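Local coordinates for protein beta-lactamase (Serratia marcescens, PDB 5GWA) that probably hydrolyses the amide bond of beta-lactam antibiotics, as a class A extended-spectrum beta-lactamase, and is held here in complex with the inhibitor avibactam, at residues A[28-33]-A[240-245]; A[41-46]-A[162-167]; A[172-177]-A[187-192]; A[244-249]-A[266-271]. All coordinates share one frame; numbering follows the deposited sequence.

Contact 1 (A[28-33]-A[240-245]). With NA (sodium ion), chain R; SO4 (sulfate ion), chain C.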
# COMPACT_ATOMS: atom_id res chain seq x y z
N GLY A 28 24.00 24.19 2.44
CA GLY A 28 25.11 23.75 1.61
C GLY A 28 25.95 22.71 2.33
O GLY A 28 26.14 22.77 3.53
N ILE A 29 26.52 21.76 1.57
CA ILE A 29 27.34 20.74 2.18
C ILE A 29 28.76 21.23 2.39
O ILE A 29 29.34 21.10 3.47
CB ILE A 29 27.35 19.44 1.36
CG1 ILE A 29 25.95 18.81 1.27
CG2 ILE A 29 28.27 18.43 2.00
CD1 ILE A 29 25.33 18.56 2.62
N GLU A 30 29.29 21.85 1.34
CA GLU A 30 30.69 22.30 1.37
C GLU A 30 30.81 23.77 1.74
O GLU A 30 31.80 24.17 2.32
CB GLU A 30 31.34 22.01 0.02
CG GLU A 30 31.41 20.52 -0.35
CD GLU A 30 30.17 20.00 -1.06
OE1 GLU A 30 29.30 20.81 -1.44
OE2 GLU A 30 30.16 18.80 -1.34
N ASP A 31 29.77 24.56 1.50
CA ASP A 31 29.85 26.00 1.79
C ASP A 31 28.81 26.38 2.84
O ASP A 31 28.20 25.51 3.45
CB ASP A 31 29.71 26.81 0.50
CG ASP A 31 28.31 26.83 -0.04
OD1 ASP A 31 27.36 26.48 0.70
OD2 ASP A 31 28.14 27.23 -1.21
N ASN A 32 28.65 27.68 3.11
CA ASN A 32 27.87 28.15 4.25
C ASN A 32 26.43 28.53 3.94
O ASN A 32 25.77 29.19 4.75
CB ASN A 32 28.58 29.35 4.88
CG ASN A 32 30.00 29.01 5.28
OD1 ASN A 32 30.21 28.17 6.17
ND2 ASN A 32 30.97 29.55 4.56
N PHE A 33 25.96 28.15 2.76
CA PHE A 33 24.64 28.51 2.31
C PHE A 33 23.59 27.93 3.23
O PHE A 33 23.69 26.78 3.65
CB PHE A 33 24.39 28.03 0.90
CG PHE A 33 23.03 28.39 0.39
CD1 PHE A 33 22.75 29.71 0.03
CD2 PHE A 33 22.01 27.46 0.34
CE1 PHE A 33 21.50 30.06 -0.43
CE2 PHE A 33 20.76 27.81 -0.13
CZ PHE A 33 20.51 29.12 -0.52
N ASN A 240 28.80 21.39 -10.77
CA ASN A 240 30.21 21.46 -10.41
C ASN A 240 30.64 20.56 -9.27
O ASN A 240 31.71 20.75 -8.68
CB ASN A 240 30.60 22.90 -10.10
CG ASN A 240 30.06 23.38 -8.78
OD1 ASN A 240 29.20 22.73 -8.19
ND2 ASN A 240 30.64 24.45 -8.26
N GLY A 241 29.81 19.56 -8.96
CA GLY A 241 30.21 18.54 -8.01
C GLY A 241 29.91 18.87 -6.56
O GLY A 241 30.03 18.01 -5.70
N LYS A 242 29.59 20.13 -6.28
CA LYS A 242 29.26 20.51 -4.93
C LYS A 242 27.85 19.98 -4.66
O LYS A 242 27.12 19.63 -5.60
CB LYS A 242 29.29 22.05 -4.79
CG LYS A 242 30.69 22.67 -4.84
CD LYS A 242 31.47 22.41 -3.57
CE LYS A 242 32.98 22.44 -3.78
NZ LYS A 242 33.51 23.83 -3.81
N HIS A 243 27.42 20.11 -3.40
CA HIS A 243 26.15 19.50 -2.95
C HIS A 243 25.35 20.43 -2.05
O HIS A 243 25.91 21.23 -1.33
CB HIS A 243 26.43 18.25 -2.15
CG HIS A 243 27.26 17.24 -2.88
ND1 HIS A 243 28.64 17.25 -2.82
CD2 HIS A 243 26.92 16.18 -3.65
CE1 HIS A 243 29.12 16.27 -3.58
NE2 HIS A 243 28.10 15.61 -4.10
N PHE A 244 24.03 20.27 -2.08
CA PHE A 244 23.19 20.90 -1.07
C PHE A 244 22.18 19.90 -0.52
O PHE A 244 21.65 19.07 -1.26
CB PHE A 244 22.53 22.19 -1.58
CG PHE A 244 21.56 22.02 -2.72
CD1 PHE A 244 22.01 22.01 -4.03
CD2 PHE A 244 20.19 22.00 -2.51
CE1 PHE A 244 21.13 21.84 -5.08
CE2 PHE A 244 19.29 21.89 -3.58
CZ PHE A 244 19.76 21.85 -4.87
N ALA A 245 21.93 20.01 0.78
CA ALA A 245 20.84 19.29 1.42
C ALA A 245 19.60 20.14 1.42
O ALA A 245 19.68 21.37 1.58
CB ALA A 245 21.22 18.92 2.83
NA NA R . 27.97 23.39 -1.07
S SO4 C . 27.93 12.43 -6.60
O1 SO4 C . 29.12 11.68 -6.16
O2 SO4 C . 26.87 11.54 -6.17
O3 SO4 C . 28.04 13.70 -5.85
O4 SO4 C . 28.09 12.60 -8.05
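Gly-28 and Phe-244 face each other as an antiparallel, non-hydrogen-bonded pair, their CA atoms 4.4 Å apart, where strand 21-28 ends and its neighbour 243-253 begins in the five-stranded antiparallel sheet of the class A beta-lactamase fold. Beyond that pair Ile-29 N still donates to His-243 O at 3.0 Å, and chain 28-33 then turns away through an Asx turn in which Asp-31 OD1 accepts from Phe-33 N. Just before this turn, Glu-30 reaches its carboxylate across and grips His-243 twice. OE1 takes the backbone N of His-243 at 2.8 Å, and OE2 takes ND1 at 2.6 Å in a nearly straight bond (173°). Both oxygens use their syn lone pairs, although carboxylate and imidazole planes stand 38° apart; a bend at chi2 (87°) swings the carboxylate round to the histidine. ND1 is thus bonded to Glu-30 at one edge of the ring while NE2 donates to O3 of a sulfate, probably from the crystallisation liquor, which also bonds Thr-237. With a hydrogen donated from each nitrogen the imidazole is probably cationic, a state that the two anions would favour. Next to these polar bonds, Ile-29 lays CG1 against His-243 CB at 3.5 Å and sends CD1 to Ala-245 CB. The aliphatic part of Lys-242 crosses Glu-30, its CD lying against OE1 and CB of that residue. A sodium ion is bound by Glu-30 OE1 at 2.9 Å and His-243 O at 3.0 Å.

Contact 2 (A[41-46]-A[162-167]). With NA (sodium ion), chain L; NA (sodium ion), chain K; NXL ((2S,5R)-1-formyl-5-[(sulfooxy)amino]piperidine-2-carboxamide), chain B.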
# COMPACT_ATOMS: atom_id res chain seq x y z
N HIS A 41 7.81 25.40 12.76
CA HIS A 41 6.70 24.50 12.89
C HIS A 41 7.15 23.06 12.96
O HIS A 41 8.30 22.74 12.61
CB HIS A 41 5.71 24.73 11.74
CG HIS A 41 5.17 26.12 11.69
ND1 HIS A 41 4.07 26.51 12.43
CD2 HIS A 41 5.59 27.22 11.04
CE1 HIS A 41 3.79 27.77 12.16
NE2 HIS A 41 4.68 28.22 11.30
N HIS A 42 6.24 22.17 13.38
CA HIS A 42 6.50 20.74 13.43
C HIS A 42 5.75 20.06 12.30
O HIS A 42 4.54 20.17 12.19
CB HIS A 42 6.09 20.17 14.78
CG HIS A 42 6.99 20.60 15.89
ND1 HIS A 42 6.84 20.17 17.20
CD2 HIS A 42 8.08 21.39 15.88
CE1 HIS A 42 7.81 20.68 17.93
NE2 HIS A 42 8.58 21.42 17.16
N TYR A 43 6.48 19.38 11.44
CA TYR A 43 5.90 18.77 10.27
C TYR A 43 5.90 17.26 10.42
O TYR A 43 6.86 16.68 10.86
CB TYR A 43 6.78 19.16 9.08
CG TYR A 43 6.73 20.63 8.78
CD1 TYR A 43 5.77 21.14 7.94
CD2 TYR A 43 7.62 21.51 9.34
CE1 TYR A 43 5.65 22.50 7.74
CE2 TYR A 43 7.52 22.87 9.16
CZ TYR A 43 6.54 23.36 8.34
OH TYR A 43 6.44 24.71 8.12
N PRO A 44 4.83 16.60 9.99
CA PRO A 44 4.81 15.16 10.05
C PRO A 44 5.74 14.57 9.00
O PRO A 44 5.71 14.98 7.83
CB PRO A 44 3.34 14.83 9.79
CG PRO A 44 2.83 15.99 9.01
CD PRO A 44 3.56 17.18 9.53
N MET A 45 6.59 13.67 9.44
CA MET A 45 7.65 13.13 8.57
C MET A 45 7.14 12.10 7.54
O MET A 45 7.74 11.97 6.45
CB MET A 45 8.77 12.51 9.40
CG MET A 45 9.60 13.53 10.11
SD MET A 45 11.07 12.84 10.87
CE MET A 45 10.39 12.06 12.32
N GLN A 46 6.14 11.31 7.93
CA GLN A 46 5.71 10.07 7.25
C GLN A 46 6.96 9.29 6.86
O GLN A 46 7.87 9.18 7.69
CB GLN A 46 4.84 10.39 6.07
CG GLN A 46 3.41 10.68 6.44
CD GLN A 46 2.66 9.46 6.90
OE1 GLN A 46 3.19 8.35 6.91
NE2 GLN A 46 1.41 9.67 7.36
N THR A 162 9.19 16.75 12.71
CA THR A 162 10.49 17.35 12.56
C THR A 162 10.38 18.82 12.26
O THR A 162 9.38 19.26 11.67
CB THR A 162 11.29 16.65 11.43
OG1 THR A 162 12.66 17.03 11.50
CG2 THR A 162 10.72 16.99 10.06
N THR A 163 11.43 19.57 12.56
CA THR A 163 11.62 20.83 11.90
C THR A 163 12.40 20.61 10.61
O THR A 163 13.12 19.64 10.48
CB THR A 163 12.37 21.85 12.74
OG1 THR A 163 13.66 21.35 13.07
CG2 THR A 163 11.58 22.24 14.00
N PRO A 164 12.23 21.49 9.62
CA PRO A 164 12.94 21.21 8.35
C PRO A 164 14.45 21.41 8.45
O PRO A 164 15.22 20.73 7.77
CB PRO A 164 12.34 22.17 7.35
CG PRO A 164 11.21 22.85 8.02
CD PRO A 164 11.27 22.59 9.50
N ASP A 165 14.88 22.39 9.26
CA ASP A 165 16.29 22.61 9.48
C ASP A 165 16.96 21.47 10.22
O ASP A 165 18.06 21.09 9.85
CB ASP A 165 16.57 23.98 10.12
CG ASP A 165 15.82 24.21 11.41
OD1 ASP A 165 14.63 23.88 11.55
OD2 ASP A 165 16.43 24.79 12.33
N ALA A 166 16.24 20.80 11.12
CA ALA A 166 16.80 19.58 11.73
C ALA A 166 17.15 18.59 10.61
O ALA A 166 18.20 17.92 10.65
CB ALA A 166 15.85 18.96 12.70
N THR A 167 16.23 18.40 9.68
CA THR A 167 16.46 17.42 8.65
C THR A 167 17.72 17.69 7.87
O THR A 167 18.52 16.77 7.64
CB THR A 167 15.27 17.36 7.69
OG1 THR A 167 14.05 17.22 8.43
CG2 THR A 167 15.44 16.23 6.72
NA NA L . 15.66 22.63 14.42
NA NA K . 13.48 25.24 13.62
OAC NXL B . 5.38 8.11 3.61
CAN NXL B . 5.57 6.91 3.43
N NXL B . 4.71 6.09 3.02
CAJ NXL B . 5.08 4.78 2.53
CA NXL B . 3.32 6.52 2.89
C NXL B . 2.35 5.85 3.80
O NXL B . 2.68 4.91 4.50
NAA NXL B . 1.09 6.27 3.68
CB NXL B . 2.90 6.34 1.45
CAH NXL B . 3.27 4.99 0.89
CAO NXL B . 4.75 4.70 1.06
NAK NXL B . 5.70 5.50 0.26
OAL NXL B . 5.26 6.67 -0.16
SAR NXL B . 6.35 7.70 -0.49
OAD NXL B . 6.50 7.58 -1.91
OAE NXL B . 6.03 9.07 -0.29
OAG NXL B . 7.51 7.40 0.62
O HOH W 1 14.60 27.63 14.36
O HOH W 2 12.86 25.55 16.22
O HOH W 3 17.74 20.93 14.87
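Tyr-43 and Thr-162 exchange two backbone hydrogen bonds, Tyr-43 N to Thr-162 O at 2.9 Å and Thr-162 N to Tyr-43 O at 3.0 Å. They form an antiparallel hydrogen-bonded pair in the small three-stranded sheet, whose strand 161-162 passes through Thr-163 alone into helix 164-175. At the turn from strand to helix, Thr-162 OG1 donates to Thr-163 O at 2.8 Å. Thr-163 occupies the N-cap position, and its OG1 donates to Asp-165 OD1 from above the carboxylate plane. The same two side chains each bind a sodium ion: Thr-163 OG1 holds one together with a water, and Asp-165 OD1 holds the other with two waters and an atom from Glu-39. Apolar contacts extend from the pair to Pro-164 and Met-45. The Tyr-43 ring has Thr-162 O at its edge and sets CE2 against Pro-164 CD at 3.8 Å, while its hydroxyl bonds Asn-38 O. Farther along, Met-45 crosses Thr-162 at about a right angle. Thr-162 OG1 lies opposite the backbone N (chi1 -167°), which leaves the methyl to meet the methionine, and Thr-162 CG2 lies 3.6 Å from Met-45 CG. Beyond Met-45 the chain enters the avibactam pocket through Gln-46, whose CB lies 3.4 Å from the inhibitor oxygen OAC.

Contact 3 (A[172-177]-A[187-192])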
# COMPACT_ATOMS: atom_id res chain seq x y z
N LYS A 172 23.38 16.71 6.31
CA LYS A 172 24.75 17.19 6.15
C LYS A 172 25.77 16.39 6.98
O LYS A 172 26.79 15.97 6.41
CB LYS A 172 24.82 18.68 6.48
CG LYS A 172 26.21 19.28 6.39
CD LYS A 172 26.14 20.78 6.52
CE LYS A 172 27.50 21.43 6.39
NZ LYS A 172 27.40 22.88 6.08
N LYS A 173 25.42 16.06 8.21
CA LYS A 173 26.24 15.17 9.06
C LYS A 173 26.43 13.85 8.33
O LYS A 173 27.53 13.31 8.21
CB LYS A 173 25.55 14.92 10.40
CG LYS A 173 25.54 16.13 11.32
CD LYS A 173 25.09 15.74 12.72
CE LYS A 173 25.03 16.95 13.63
NZ LYS A 173 26.37 17.15 14.26
N PHE A 174 25.34 13.36 7.76
CA PHE A 174 25.42 12.10 7.02
C PHE A 174 26.33 12.21 5.79
O PHE A 174 27.17 11.32 5.56
CB PHE A 174 24.02 11.65 6.59
CG PHE A 174 24.00 10.64 5.49
CD1 PHE A 174 24.44 9.36 5.71
CD2 PHE A 174 23.46 10.95 4.25
CE1 PHE A 174 24.44 8.43 4.70
CE2 PHE A 174 23.45 10.02 3.23
CZ PHE A 174 23.89 8.73 3.48
N TYR A 175 26.12 13.24 4.96
CA TYR A 175 26.80 13.32 3.66
C TYR A 175 28.29 13.46 3.84
O TYR A 175 29.07 12.97 3.01
CB TYR A 175 26.27 14.47 2.77
CG TYR A 175 26.56 14.22 1.34
CD1 TYR A 175 25.73 13.43 0.58
CD2 TYR A 175 27.77 14.61 0.77
CE1 TYR A 175 26.02 13.10 -0.73
CE2 TYR A 175 28.08 14.26 -0.54
CZ TYR A 175 27.21 13.50 -1.29
OH TYR A 175 27.48 13.08 -2.59
N LYS A 176 28.68 14.11 4.92
CA LYS A 176 30.08 14.28 5.22
C LYS A 176 30.64 13.02 5.88
O LYS A 176 31.80 13.00 6.28
CB LYS A 176 30.31 15.50 6.10
CG LYS A 176 29.88 16.81 5.42
CD LYS A 176 30.04 18.01 6.33
CE LYS A 176 31.52 18.32 6.57
NZ LYS A 176 31.68 19.70 7.12
N ASN A 177 29.85 11.94 5.84
CA ASN A 177 30.18 10.69 6.53
C ASN A 177 30.73 10.88 7.93
O ASN A 177 31.75 10.28 8.30
CB ASN A 177 31.08 9.78 5.68
CG ASN A 177 31.16 8.37 6.22
OD1 ASN A 177 32.14 7.67 5.99
ND2 ASN A 177 30.15 7.97 6.97
N PHE A 187 26.78 2.52 1.02
CA PHE A 187 25.56 1.74 0.84
C PHE A 187 24.27 2.55 0.98
O PHE A 187 23.41 2.53 0.05
CB PHE A 187 25.51 0.56 1.81
CG PHE A 187 24.25 -0.24 1.71
CD1 PHE A 187 24.02 -1.07 0.64
CD2 PHE A 187 23.30 -0.14 2.69
CE1 PHE A 187 22.83 -1.81 0.54
CE2 PHE A 187 22.13 -0.91 2.62
CZ PHE A 187 21.88 -1.68 1.53
N LEU A 188 24.19 3.33 2.03
CA LEU A 188 22.98 4.15 2.22
C LEU A 188 22.88 5.24 1.18
O LEU A 188 21.78 5.47 0.59
CB LEU A 188 22.92 4.73 3.61
CG LEU A 188 21.65 5.54 3.90
CD1 LEU A 188 20.36 4.77 3.58
CD2 LEU A 188 21.67 6.06 5.31
N LEU A 189 24.01 5.88 0.88
CA LEU A 189 23.97 6.90 -0.19
C LEU A 189 23.53 6.33 -1.52
O LEU A 189 22.68 6.91 -2.21
CB LEU A 189 25.32 7.63 -0.32
CG LEU A 189 25.34 8.78 -1.33
CD1 LEU A 189 24.33 9.85 -1.05
CD2 LEU A 189 26.72 9.44 -1.35
N ASN A 190 24.10 5.18 -1.94
CA ASN A 190 23.70 4.59 -3.20
C ASN A 190 22.20 4.28 -3.15
O ASN A 190 21.49 4.50 -4.13
CB ASN A 190 24.49 3.31 -3.49
CG ASN A 190 25.88 3.59 -4.03
OD1 ASN A 190 26.12 4.56 -4.71
ND2 ASN A 190 26.78 2.66 -3.81
N THR A 191 21.75 3.82 -1.99
CA THR A 191 20.35 3.38 -1.85
C THR A 191 19.39 4.61 -2.01
O THR A 191 18.38 4.57 -2.75
CB THR A 191 20.19 2.68 -0.52
OG1 THR A 191 21.02 1.49 -0.50
CG2 THR A 191 18.78 2.30 -0.29
N MET A 192 19.84 5.74 -1.49
CA MET A 192 19.09 7.01 -1.64
C MET A 192 19.09 7.63 -3.04
O MET A 192 18.11 8.21 -3.48
CB MET A 192 19.62 8.01 -0.63
CG MET A 192 19.26 7.66 0.80
SD MET A 192 19.97 8.73 2.03
CE MET A 192 19.00 10.21 1.71
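Two helices of the class A beta-lactamase fold, 164-175 and 182-193, meet here where the first ends and a short loop leads into the second. The nearest CA atoms of segments 172-177 and 187-192, those of Tyr-175 and Leu-189, are 8.0 Å apart, and the contact is made by side chains without a hydrogen bond across it. Phe-174 carries most of it. Its CG lies opposite the backbone N (chi1 161°), which sends the ring toward helix 182-193, far-end atoms first. CE1 meets Leu-188 CD2 at 3.7 Å, approached obliquely, and CZ comes to Leu-189 N with that nitrogen near the ring plane. On the same side of the ring plane as that leucine methyl, Met-192 slides past in the opposite direction. Its SD is 3.9 Å from CE2 and 4.8 Å from the ring centroid, 49° off the normal, an oblique Met-aromatic contact. Leucine branch and thioether thus share one side of the phenyl ring, while Phe-51 of helix 49-63 meets it edge-to-face. Tyr-175, one residue on, crosses Leu-189 obliquely, touching both leucine methyls; its CE1 is 3.7 Å from CD1 and its OH is 3.9 Å from CD2. Outside the helix pair, its ring also meets that of His-243. Just after Tyr-175 the first helix stops: Asn-177, with positive phi, donates its N to Phe-174 O at 2.8 Å, while Glu-178 N bonds Lys-173 O. Those two bonds, with the positive phi, define a Schellman motif closing the helix C-terminus.

Contact 4 (A[244-249]-A[266-271])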
# COMPACT_ATOMS: atom_id res chain seq x y z
N PHE A 244 24.03 20.27 -2.08
CA PHE A 244 23.19 20.90 -1.07
C PHE A 244 22.18 19.90 -0.52
O PHE A 244 21.65 19.07 -1.26
CB PHE A 244 22.53 22.19 -1.58
CG PHE A 244 21.56 22.02 -2.72
CD1 PHE A 244 22.01 22.01 -4.03
CD2 PHE A 244 20.19 22.00 -2.51
CE1 PHE A 244 21.13 21.84 -5.08
CE2 PHE A 244 19.29 21.89 -3.58
CZ PHE A 244 19.76 21.85 -4.87
N ALA A 245 21.93 20.01 0.78
CA ALA A 245 20.84 19.29 1.42
C ALA A 245 19.60 20.14 1.42
O ALA A 245 19.68 21.37 1.58
CB ALA A 245 21.22 18.92 2.83
N ILE A 246 18.47 19.53 1.06
CA ILE A 246 17.21 20.24 1.00
C ILE A 246 16.11 19.35 1.60
O ILE A 246 16.09 18.14 1.40
CB ILE A 246 16.86 20.69 -0.43
CG1 ILE A 246 15.52 21.41 -0.52
CG2 ILE A 246 16.92 19.52 -1.40
CD1 ILE A 246 15.36 22.21 -1.78
N ALA A 247 15.20 19.97 2.33
CA ALA A 247 14.03 19.28 2.83
C ALA A 247 12.79 20.12 2.64
O ALA A 247 12.80 21.31 2.98
CB ALA A 247 14.22 18.96 4.29
N VAL A 248 11.77 19.55 2.00
CA VAL A 248 10.51 20.27 1.83
C VAL A 248 9.37 19.43 2.37
O VAL A 248 9.22 18.26 2.02
CB VAL A 248 10.23 20.65 0.35
CG1 VAL A 248 8.93 21.43 0.23
CG2 VAL A 248 11.40 21.45 -0.23
N TYR A 249 8.55 20.04 3.24
CA TYR A 249 7.39 19.38 3.82
C TYR A 249 6.14 20.18 3.47
O TYR A 249 5.99 21.31 3.90
CB TYR A 249 7.50 19.33 5.36
CG TYR A 249 8.71 18.60 5.82
CD1 TYR A 249 9.93 19.23 5.95
CD2 TYR A 249 8.63 17.25 6.16
CE1 TYR A 249 11.04 18.55 6.39
CE2 TYR A 249 9.77 16.53 6.48
CZ TYR A 249 10.95 17.18 6.57
OH TYR A 249 12.02 16.43 6.95
N GLU A 266 9.03 22.96 -7.68
CA GLU A 266 9.26 24.36 -8.01
C GLU A 266 10.17 25.03 -6.99
O GLU A 266 11.10 25.73 -7.38
CB GLU A 266 7.95 25.12 -8.10
CG GLU A 266 7.11 24.74 -9.30
CD GLU A 266 7.54 25.42 -10.59
OE1 GLU A 266 8.66 25.97 -10.68
OE2 GLU A 266 6.74 25.37 -11.55
N ILE A 267 9.99 24.72 -5.71
CA ILE A 267 10.87 25.27 -4.68
C ILE A 267 12.30 24.76 -4.90
O ILE A 267 13.28 25.50 -4.87
CB ILE A 267 10.37 24.97 -3.24
CG1 ILE A 267 9.14 25.82 -2.95
CG2 ILE A 267 11.45 25.25 -2.21
CD1 ILE A 267 8.41 25.44 -1.69
N CYS A 268 12.43 23.46 -5.17
CA CYS A 268 13.74 22.92 -5.45
C CYS A 268 14.41 23.56 -6.67
O CYS A 268 15.57 23.88 -6.63
CB CYS A 268 13.68 21.40 -5.59
SG CYS A 268 15.36 20.69 -5.68
N LYS A 269 13.64 23.73 -7.74
CA LYS A 269 14.12 24.37 -8.98
C LYS A 269 14.62 25.77 -8.69
O LYS A 269 15.65 26.20 -9.25
CB LYS A 269 12.95 24.39 -9.98
CG LYS A 269 13.23 25.07 -11.31
CD LYS A 269 14.35 24.44 -12.09
CE LYS A 269 14.36 25.03 -13.51
NZ LYS A 269 15.71 25.42 -13.95
N SER A 270 13.87 26.51 -7.87
CA SER A 270 14.26 27.87 -7.50
C SER A 270 15.62 27.84 -6.81
O SER A 270 16.50 28.65 -7.11
CB SER A 270 13.24 28.55 -6.57
OG SER A 270 12.03 28.85 -7.25
N VAL A 271 15.80 26.89 -5.89
CA VAL A 271 17.05 26.81 -5.15
C VAL A 271 18.19 26.40 -6.08
O VAL A 271 19.28 26.96 -6.03
CB VAL A 271 16.92 25.82 -3.96
CG1 VAL A 271 18.25 25.59 -3.29
CG2 VAL A 271 15.90 26.33 -2.96
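Phe-244, Ile-246 and Val-248, alternate residues of strand 243-253, direct their side chains at helix 257-276, which covers this face of the central sheet; strand and helix segments run nearly antiparallel, 153° between their directions, with axes 9.9 Å apart. The Phe-244 ring crosses Val-271 obliquely, CE2 standing 3.9 Å from CG1. Val-271 CG1, opposite that residue's own N, is the branch that meets the ring. In the middle, Ile-246 is extended (chi1 179°, chi2 162°) and brings its terminal CD1 to two helix residues about one turn apart, at 4.1 Å from Cys-268 CA, 4.2 Å from Cys-268 SG and 4.3 Å from Val-271 CG2. Further along the strand the pairing is methyl on methyl, Val-248 CG2 to Ile-267 CG2 at 4.3 Å. Ile-267 leans in turn on Ile-11 and Leu-15 of helix 4-15, while Ala-245 and Ala-247 face helix 164-175 on the other side of the sheet. With no hydrogen bond between strand and helix segments and buried carbon and sulfur at every touching point, the attachment rests on dispersion and the exclusion of water.

Strand 243-253 joins contacts 1 and 4, which share Phe-244 and Ala-245, their centres 13 Å apart; helix 164-175 joins contacts 2 and 3, its start in one and its end in the other. The helix is tied to the sheet twice. At its start Thr-167 OG1 lies 2.6 Å from Tyr-249 OH, a probable hydrogen bond linking contacts 2 and 4; at its end Lys-172 NZ probably bonds Gly-28 O, where strand 21-28 ends, at 2.8 Å, linking contacts 3 and 1. Contacts 2 and 3 both lie inside the chain loop closed by contact 1. Contact 2 reaches avibactam directly through Gln-46, whereas Val-248 of contact 4 stays about 12 Å from the inhibitor.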